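PDB 4H9D: HNH endonuclease from Geobacter metallireducens, which probably acts as a manganese-dependent nicking endonuclease of the HNH family that cuts nucleic acid, and also binds a zinc ion at a separate site. Local coordinates for residues K81-P85 against V86-E90. Sequence-based numbering, arbitrary orientation.
Sequences KYLLP and VEWEE
Glu87 folds back over the start of its own helix, and its OE1 accepts a hydrogen bond from Leu84 N, 3.1 Å away. The bond is fairly straight, 159° at the hydrogen, and the amide meets OE1 on the anti side of the carboxylate, somewhat out of its plane. This N3 side chain meeting the N-cap amide is one half of the capping-box pattern; the N-cap leucine has no side-chain acceptor to return it. CG of Glu87 stands anti to its own carbonyl carbon (chi1 -58°) and the chain beyond is extended, which lays it alongside the Leu84 side chain, pointing the same way, and carries OE1 to that amide. The same OE1 forms a salt bridge with Arg35 of the second subunit; an alanine in place of Glu87 would probably leave both that guanidinium and the Leu84 amide without this acceptor. Backbone Leu84 O instead takes Glu87 N at 2.7 Å, in a bond bent to 133°. Trp88 N reaches the same oxygen at 3.1 Å, from the opposite face of the carbonyl plane. Pro85 O accepts a weak bond from Glu89 N at 3.4 Å. Leu83 brings CD1 to the indole edge at CE3 of Trp88, 4.3 Å away. The turn links helix 74-82 to helix 85-92, whose Trp88 packs back on Arg79 and Lys80 of helix 74-82 and lies close to the zinc ligand Cys76.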
ATOM      1  N   LYS A  81       4.962  -1.943   9.296  1.00 61.59           N
ATOM      2  CA  LYS A  81       4.300  -0.817   8.640  1.00 62.59           C
ATOM      3  C   LYS A  81       3.065  -1.164   7.817  1.00 64.65           C
ATOM      4  O   LYS A  81       2.097  -0.406   7.814  1.00 67.65           O
ATOM      5  CB  LYS A  81       5.287  -0.051   7.751  1.00 67.21           C
ATOM      6  CG  LYS A  81       5.927   1.159   8.440  1.00 68.27           C
ATOM      7  CD  LYS A  81       6.803   1.992   7.494  1.00 72.41           C
ATOM      8  CE  LYS A  81       8.077   1.258   7.071  1.00 75.43           C
ATOM      9  NZ  LYS A  81       7.797  -0.033   6.372  1.00 77.65           N
ATOM     10  N   TYR A  82       3.081  -2.292   7.115  1.00 50.62           N
ATOM     11  CA  TYR A  82       1.924  -2.653   6.305  1.00 47.84           C
ATOM     12  C   TYR A  82       1.006  -3.736   6.877  1.00 49.76           C
ATOM     13  O   TYR A  82       0.041  -4.126   6.229  1.00 52.23           O
ATOM     14  CB  TYR A  82       2.370  -3.039   4.891  1.00 50.42           C
ATOM     15  CG  TYR A  82       3.048  -4.386   4.751  1.00 53.50           C
ATOM     16  CD1 TYR A  82       2.329  -5.579   4.910  1.00 54.22           C
ATOM     17  CD2 TYR A  82       4.402  -4.469   4.416  1.00 53.32           C
ATOM     18  CE1 TYR A  82       2.946  -6.825   4.736  1.00 54.56           C
ATOM     19  CE2 TYR A  82       5.036  -5.708   4.236  1.00 53.31           C
ATOM     20  CZ  TYR A  82       4.306  -6.881   4.396  1.00 56.17           C
ATOM     21  OH  TYR A  82       4.933  -8.096   4.230  1.00 56.02           O
ATOM     22  N   LEU A  83       1.300  -4.242   8.072  1.00 50.27           N
ATOM     23  CA  LEU A  83       0.433  -5.251   8.676  1.00 50.07           C
ATOM     24  C   LEU A  83      -0.368  -4.525   9.746  1.00 52.95           C
ATOM     25  O   LEU A  83       0.180  -3.664  10.434  1.00 55.52           O
ATOM     26  CB  LEU A  83       1.249  -6.364   9.336  1.00 42.89           C
ATOM     27  CG  LEU A  83       2.048  -7.410   8.551  1.00 43.58           C
ATOM     28  CD1 LEU A  83       2.528  -8.482   9.525  1.00 40.75           C
ATOM     29  CD2 LEU A  83       1.200  -8.051   7.486  1.00 42.16           C
ATOM     30  N   LEU A  84      -1.653  -4.842   9.900  1.00 62.64           N
ATOM     31  CA  LEU A  84      -2.443  -4.159  10.925  1.00 64.21           C
ATOM     32  C   LEU A  84      -2.066  -4.743  12.280  1.00 68.25           C
ATOM     33  O   LEU A  84      -1.651  -5.899  12.377  1.00 68.44           O
ATOM     34  CB  LEU A  84      -3.951  -4.345  10.725  1.00 62.35           C
ATOM     35  CG  LEU A  84      -4.718  -4.139   9.415  1.00 63.88           C
ATOM     36  CD1 LEU A  84      -4.326  -2.843   8.721  1.00 63.74           C
ATOM     37  CD2 LEU A  84      -4.467  -5.350   8.552  1.00 56.17           C
ATOM     38  N   PRO A  85      -2.232  -3.960  13.350  1.00 72.62           N
ATOM     39  CA  PRO A  85      -1.902  -4.409  14.704  1.00 69.24           C
ATOM     40  C   PRO A  85      -2.165  -5.883  15.039  1.00 74.72           C
ATOM     41  O   PRO A  85      -1.488  -6.458  15.890  1.00 74.71           O
ATOM     42  CB  PRO A  85      -2.699  -3.444  15.591  1.00 55.31           C
ATOM     43  CG  PRO A  85      -3.763  -2.907  14.669  1.00 58.81           C
ATOM     44  CD  PRO A  85      -3.004  -2.712  13.403  1.00 62.56           C
ATOM     45  N   VAL A  86      -3.128  -6.504  14.372  1.00 73.20           N
ATOM     46  CA  VAL A  86      -3.439  -7.898  14.663  1.00 75.74           C
ATOM     47  C   VAL A  86      -2.662  -8.892  13.818  1.00 74.27           C
ATOM     48  O   VAL A  86      -2.427 -10.020  14.252  1.00 70.42           O
ATOM     49  CB  VAL A  86      -4.939  -8.182  14.490  1.00 80.01           C
ATOM     50  CG1 VAL A  86      -5.659  -7.938  15.802  1.00 78.26           C
ATOM     51  CG2 VAL A  86      -5.514  -7.279  13.394  1.00 84.57           C
ATOM     52  N   GLU A  87      -2.290  -8.490  12.607  1.00 57.65           N
ATOM     53  CA  GLU A  87      -1.525  -9.373  11.738  1.00 58.45           C
ATOM     54  C   GLU A  87      -0.096  -9.363  12.288  1.00 59.41           C
ATOM     55  O   GLU A  87       0.628 -10.360  12.208  1.00 60.49           O
ATOM     56  CB  GLU A  87      -1.527  -8.861  10.288  1.00 66.34           C
ATOM     57  CG  GLU A  87      -2.913  -8.703   9.639  1.00 71.76           C
ATOM     58  CD  GLU A  87      -2.858  -8.218   8.175  1.00 73.57           C
ATOM     59  OE1 GLU A  87      -2.232  -7.164   7.897  1.00 71.17           O
ATOM     60  OE2 GLU A  87      -3.455  -8.891   7.302  1.00 74.09           O
ATOM     61  N   TRP A  88       0.293  -8.224  12.859  1.00 72.55           N
ATOM     62  CA  TRP A  88       1.623  -8.062  13.425  1.00 69.68           C
ATOM     63  C   TRP A  88       1.787  -9.006  14.601  1.00 71.79           C
ATOM     64  O   TRP A  88       2.691  -9.844  14.605  1.00 68.21           O
ATOM     65  CB  TRP A  88       1.835  -6.616  13.872  1.00 51.36           C
ATOM     66  CG  TRP A  88       3.163  -6.363  14.533  1.00 54.82           C
ATOM     67  CD1 TRP A  88       3.374  -5.999  15.828  1.00 52.96           C
ATOM     68  CD2 TRP A  88       4.461  -6.451  13.927  1.00 55.65           C
ATOM     69  NE1 TRP A  88       4.721  -5.853  16.071  1.00 53.80           N
ATOM     70  CE2 TRP A  88       5.409  -6.127  14.920  1.00 52.28           C
ATOM     71  CE3 TRP A  88       4.914  -6.773  12.644  1.00 53.91           C
ATOM     72  CZ2 TRP A  88       6.778  -6.118  14.668  1.00 49.15           C
ATOM     73  CZ3 TRP A  88       6.273  -6.763  12.398  1.00 51.67           C
ATOM     74  CH2 TRP A  88       7.188  -6.438  13.404  1.00 46.38           C
ATOM     75  N   GLU A  89       0.912  -8.878  15.596  1.00 80.88           N
ATOM     76  CA  GLU A  89       0.971  -9.746  16.766  1.00 81.01           C
ATOM     77  C   GLU A  89       1.193 -11.175  16.304  1.00 78.81           C
ATOM     78  O   GLU A  89       2.198 -11.797  16.633  1.00 81.22           O
ATOM     79  CB  GLU A  89      -0.331  -9.670  17.564  1.00112.32           C
ATOM     80  CG  GLU A  89      -0.217  -8.934  18.890  1.00122.19           C
ATOM     81  CD  GLU A  89       0.002  -7.440  18.728  1.00129.19           C
ATOM     82  OE1 GLU A  89       0.989  -7.048  18.073  1.00131.35           O
ATOM     83  OE2 GLU A  89      -0.815  -6.656  19.261  1.00132.51           O
ATOM     84  N   GLU A  90       0.246 -11.681  15.525  1.00 62.85           N
ATOM     85  CA  GLU A  90       0.315 -13.036  14.994  1.00 69.10           C
ATOM     86  C   GLU A  90       1.647 -13.289  14.291  1.00 68.80           C
ATOM     87  O   GLU A  90       2.214 -14.382  14.397  1.00 72.59           O
ATOM     88  CB  GLU A  90      -0.844 -13.285  14.022  1.00 95.53           C
ATOM     89  CG  GLU A  90      -2.226 -13.066  14.638  1.00104.22           C
ATOM     90  CD  GLU A  90      -3.363 -13.537  13.734  1.00114.51           C
ATOM     91  OE1 GLU A  90      -3.396 -13.126  12.551  1.00114.78           O
ATOM     92  OE2 GLU A  90      -4.224 -14.314  14.209  1.00120.01           O
TER